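Local coordinates for protein beta-1,4-exocellulase (Thermobifida fusca, PDB 4B4H) that probably hydrolyses cellulose as a family 6 cellobiohydrolase, of which this chain is the catalytic domain, at residues A[162-174]-A[207-219]. Residues are numbered along the deposited sequence; the frame is centred on the assembly and turned at random.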
loop_
_atom_site.group_PDB
_atom_site.type_symbol
_atom_site.label_atom_id
_atom_site.label_comp_id
_atom_site.label_asym_id
_atom_site.label_seq_id
_atom_site.Cartn_x
_atom_site.Cartn_y
_atom_site.Cartn_z
ATOM N N GLY A 162 19.645 3.672 5.937
ATOM C CA GLY A 162 19.127 4.526 4.853
ATOM C C GLY A 162 17.614 4.616 4.888
ATOM O O GLY A 162 17.070 5.697 4.744
ATOM N N TYR A 163 16.956 3.466 5.026
ATOM C CA TYR A 163 15.500 3.425 5.225
ATOM C C TYR A 163 15.052 4.103 6.507
ATOM O O TYR A 163 14.166 4.949 6.478
ATOM C CB TYR A 163 14.990 1.986 5.236
ATOM C CG TYR A 163 14.844 1.294 3.900
ATOM C CD1 TYR A 163 15.446 1.784 2.728
ATOM C CD2 TYR A 163 14.121 0.114 3.822
ATOM C CE1 TYR A 163 15.298 1.112 1.519
ATOM C CE2 TYR A 163 13.970 -0.561 2.626
ATOM C CZ TYR A 163 14.563 -0.062 1.476
ATOM O OH TYR A 163 14.404 -0.742 0.292
ATOM N N VAL A 164 15.667 3.744 7.630
ATOM C CA VAL A 164 15.249 4.284 8.928
ATOM C C VAL A 164 15.415 5.811 8.936
ATOM O O VAL A 164 14.491 6.554 9.291
ATOM C CB VAL A 164 16.016 3.599 10.097
ATOM C CG1 VAL A 164 15.749 4.295 11.422
ATOM C CG2 VAL A 164 15.661 2.129 10.183
ATOM N N ASN A 165 16.590 6.284 8.539
ATOM C CA ASN A 165 16.880 7.715 8.544
ATOM C C ASN A 165 16.142 8.500 7.460
ATOM O O ASN A 165 15.766 9.646 7.691
ATOM C CB ASN A 165 18.385 7.964 8.423
ATOM C CG ASN A 165 19.135 7.608 9.690
ATOM O OD1 ASN A 165 18.582 7.613 10.784
ATOM N ND2 ASN A 165 20.422 7.308 9.543
ATOM N N GLY A 166 15.957 7.885 6.287
ATOM C CA GLY A 166 15.173 8.491 5.207
ATOM C C GLY A 166 13.752 8.733 5.677
ATOM O O GLY A 166 13.268 9.863 5.619
ATOM N N VAL A 167 13.106 7.667 6.141
ATOM C CA VAL A 167 11.744 7.738 6.675
ATOM C C VAL A 167 11.619 8.772 7.796
ATOM O O VAL A 167 10.675 9.572 7.788
ATOM C CB VAL A 167 11.249 6.351 7.140
ATOM C CG1 VAL A 167 9.986 6.482 7.974
ATOM C CG2 VAL A 167 11.020 5.435 5.950
ATOM N N GLY A 168 12.564 8.764 8.746
ATOM C CA GLY A 168 12.577 9.756 9.823
ATOM C C GLY A 168 12.535 11.164 9.294
ATOM O O GLY A 168 11.731 11.985 9.751
ATOM N N TYR A 169 13.405 11.426 8.319
ATOM C CA TYR A 169 13.505 12.715 7.682
ATOM C C TYR A 169 12.171 13.211 7.097
ATOM O O TYR A 169 11.785 14.374 7.327
ATOM C CB TYR A 169 14.648 12.699 6.640
ATOM C CG TYR A 169 14.988 14.082 6.140
ATOM C CD1 TYR A 169 15.642 14.996 6.974
ATOM C CD2 TYR A 169 14.632 14.498 4.856
ATOM C CE1 TYR A 169 15.930 16.274 6.553
ATOM C CE2 TYR A 169 14.924 15.782 4.413
ATOM C CZ TYR A 169 15.580 16.665 5.278
ATOM O OH TYR A 169 15.902 17.960 4.915
ATOM N N ALA A 170 11.458 12.304 6.417
ATOM C CA ALA A 170 10.198 12.635 5.745
ATOM C C ALA A 170 9.166 12.948 6.810
ATOM O O ALA A 170 8.419 13.913 6.693
ATOM C CB ALA A 170 9.716 11.497 4.849
ATOM N N LEU A 171 9.165 12.143 7.865
ATOM C CA LEU A 171 8.212 12.365 8.936
ATOM C C LEU A 171 8.410 13.747 9.519
ATOM O O LEU A 171 7.451 14.473 9.724
ATOM C CB LEU A 171 8.355 11.312 10.016
ATOM C CG LEU A 171 7.777 9.962 9.601
ATOM C CD1 LEU A 171 8.225 8.918 10.609
ATOM C CD2 LEU A 171 6.253 10.048 9.570
ATOM N N ARG A 172 9.657 14.130 9.780
ATOM C CA ARG A 172 9.876 15.445 10.362
ATOM C C ARG A 172 9.533 16.586 9.401
ATOM O O ARG A 172 8.889 17.565 9.787
ATOM C CB ARG A 172 11.316 15.611 10.847
ATOM C CG ARG A 172 11.612 17.048 11.279
ATOM C CD ARG A 172 12.848 17.178 12.165
ATOM N NE ARG A 172 14.061 16.694 11.494
ATOM C CZ ARG A 172 14.812 17.396 10.651
ATOM N NH1 ARG A 172 14.525 18.671 10.334
ATOM N NH2 ARG A 172 15.888 16.795 10.121
ATOM N N LYS A 173 10.024 16.492 8.172
ATOM C CA LYS A 173 9.868 17.579 7.209
ATOM C C LYS A 173 8.408 17.806 6.858
ATOM O O LYS A 173 7.938 18.947 6.794
ATOM C CB LYS A 173 10.687 17.307 5.940
ATOM C CG LYS A 173 12.207 17.488 6.041
ATOM C CD LYS A 173 12.677 18.850 6.538
ATOM C CE LYS A 173 12.411 19.984 5.558
ATOM N NZ LYS A 173 13.106 21.232 5.985
ATOM N N LEU A 174 7.686 16.717 6.633
ATOM C CA LEU A 174 6.288 16.816 6.264
ATOM C C LEU A 174 5.457 16.990 7.529
ATOM O O LEU A 174 4.491 17.732 7.530
ATOM C CB LEU A 174 5.843 15.596 5.453
ATOM C CG LEU A 174 6.658 15.267 4.196
ATOM C CD1 LEU A 174 5.965 14.179 3.385
ATOM C CD2 LEU A 174 6.908 16.503 3.335
ATOM N N GLU A 207 11.614 2.955 15.760
ATOM C CA GLU A 207 12.964 3.417 15.442
ATOM C C GLU A 207 12.909 4.546 14.404
ATOM O O GLU A 207 13.488 5.610 14.633
ATOM C CB GLU A 207 13.845 2.257 14.958
ATOM C CG GLU A 207 15.301 2.621 14.676
ATOM C CD GLU A 207 16.120 1.451 14.137
ATOM O OE1 GLU A 207 15.546 0.379 13.873
ATOM O OE2 GLU A 207 17.349 1.611 13.969
ATOM N N ALA A 208 12.193 4.310 13.301
ATOM C CA ALA A 208 12.089 5.285 12.186
ATOM C C ALA A 208 11.461 6.599 12.628
ATOM O O ALA A 208 11.936 7.681 12.288
ATOM C CB ALA A 208 11.295 4.698 11.022
ATOM N N ALA A 209 10.372 6.486 13.375
ATOM C CA ALA A 209 9.650 7.645 13.899
ATOM C C ALA A 209 10.480 8.516 14.831
ATOM O O ALA A 209 10.170 9.686 15.028
ATOM C CB ALA A 209 8.408 7.170 14.616
ATOM N N ASN A 210 11.505 7.933 15.444
ATOM C CA ASN A 210 12.400 8.698 16.308
ATOM C C ASN A 210 13.739 9.047 15.666
ATOM O O ASN A 210 14.579 9.682 16.307
ATOM C CB ASN A 210 12.612 7.947 17.613
ATOM C CG ASN A 210 11.384 7.976 18.479
ATOM O OD1 ASN A 210 11.177 8.929 19.230
ATOM N ND2 ASN A 210 10.537 6.958 18.355
ATOM N N ALA A 211 13.911 8.662 14.397
ATOM C CA ALA A 211 15.154 8.920 13.654
ATOM C C ALA A 211 15.171 10.312 13.005
ATOM O O ALA A 211 14.120 10.893 12.763
ATOM C CB ALA A 211 15.346 7.850 12.581
ATOM N N SER A 212 16.366 10.830 12.693
ATOM C CA SER A 212 16.520 12.078 11.919
ATOM C C SER A 212 15.801 13.294 12.501
ATOM O O SER A 212 15.430 14.218 11.755
ATOM C CB SER A 212 16.065 11.877 10.472
ATOM O OG SER A 212 16.725 10.783 9.874
ATOM N N GLY A 213 15.598 13.287 13.811
ATOM C CA GLY A 213 14.934 14.399 14.488
ATOM C C GLY A 213 13.441 14.229 14.665
ATOM O O GLY A 213 12.806 15.054 15.298
ATOM N N SER A 214 12.875 13.172 14.092
ATOM C CA SER A 214 11.441 12.900 14.213
ATOM C C SER A 214 11.045 12.439 15.632
ATOM O O SER A 214 11.903 12.024 16.435
ATOM C CB SER A 214 11.003 11.895 13.148
ATOM O OG SER A 214 9.601 11.629 13.178
ATOM N N THR A 215 9.760 12.591 15.960
ATOM C CA THR A 215 9.172 11.984 17.159
ATOM C C THR A 215 7.891 11.300 16.714
ATOM O O THR A 215 7.444 11.509 15.579
ATOM C CB THR A 215 8.832 12.980 18.293
ATOM O OG1 THR A 215 7.682 13.750 17.929
ATOM C CG2 THR A 215 10.004 13.907 18.624
ATOM N N VAL A 216 7.306 10.482 17.588
ATOM C CA VAL A 216 5.986 9.863 17.323
ATOM C C VAL A 216 4.905 10.904 17.049
ATOM O O VAL A 216 3.908 10.611 16.408
ATOM C CB VAL A 216 5.545 8.891 18.452
ATOM C CG1 VAL A 216 6.570 7.774 18.633
ATOM C CG2 VAL A 216 5.271 9.632 19.769
ATOM N N ASP A 217 5.121 12.126 17.524
ATOM C CA ASP A 217 4.195 13.236 17.293
ATOM C C ASP A 217 4.112 13.694 15.823
ATOM O O ASP A 217 3.262 14.522 15.470
ATOM C CB ASP A 217 4.548 14.390 18.235
ATOM C CG ASP A 217 4.173 14.089 19.697
ATOM O OD1 ASP A 217 3.013 13.724 19.955
ATOM O OD2 ASP A 217 5.030 14.215 20.597
ATOM N N TYR A 218 4.991 13.153 14.966
ATOM C CA TYR A 218 4.898 13.387 13.517
ATOM C C TYR A 218 4.225 12.233 12.761
ATOM O O TYR A 218 4.135 12.255 11.530
ATOM C CB TYR A 218 6.278 13.682 12.918
ATOM C CG TYR A 218 6.947 14.888 13.521
ATOM C CD1 TYR A 218 6.277 16.114 13.636
ATOM C CD2 TYR A 218 8.246 14.799 13.994
ATOM C CE1 TYR A 218 6.907 17.210 14.200
ATOM C CE2 TYR A 218 8.885 15.886 14.560
ATOM C CZ TYR A 218 8.213 17.090 14.661
ATOM O OH TYR A 218 8.859 18.151 15.240
ATOM N N VAL A 219 3.763 11.221 13.494
ATOM C CA VAL A 219 3.050 10.102 12.874
ATOM C C VAL A 219 1.584 10.148 13.260
ATOM O O VAL A 219 1.243 10.079 14.442
ATOM C CB VAL A 219 3.658 8.742 13.273
ATOM C CG1 VAL A 219 2.930 7.599 12.560
ATOM C CG2 VAL A 219 5.132 8.709 12.898
HETATM O O HOH W 1 18.399 9.271 12.972
#
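R172 and S212 meet where the turn 211-214 lies across helix 162-174. The arginine leaves the helix with CG anti to its own N (chi1 172°) and bends at chi3, which brings the edge of its guanidinium to the S212 carbonyl. NE lies 2.8 Å from S212 O in a fairly straight bond and NH2 3.1 Å from the same oxygen in a more bent one, both close to the guanidinium plane. An alanine here removes both nitrogens and would probably leave S212 O without these donors and the turn less firmly held. The S212 hydroxyl in turn donates to N165 O at 2.6 Å, in the carbonyl plane and on a lone pair, although that oxygen already receives the helical N-H of Y169. A water links N165 OD1 to S212 N.

G168 lets the backbones come close: its CA is 3.5 Å from A211 O in a CA-H...O contact, and a CB would clash with that oxygen. V164 CG1 touches both E207 CG and A211 CB, the valine and glutamate side chains crossing at about a right angle. L171 spreads its methyls, CD1 over A209 CA and CD2 3.8 Å from V219 CG2, while one face of the Y218 ring covers R172 CA. S214 OG touches L171 CB and donates to A209 O. L171 and V219 also meet I184 of strand 180-185. The type I' turn, with G213 in a glycine-favouring conformation, belongs to the connection from helix 198-209 to strand 221-224, packed on helix 162-175, which precedes strand 180-185, in the distorted alpha/beta barrel of family 6 glycoside hydrolases.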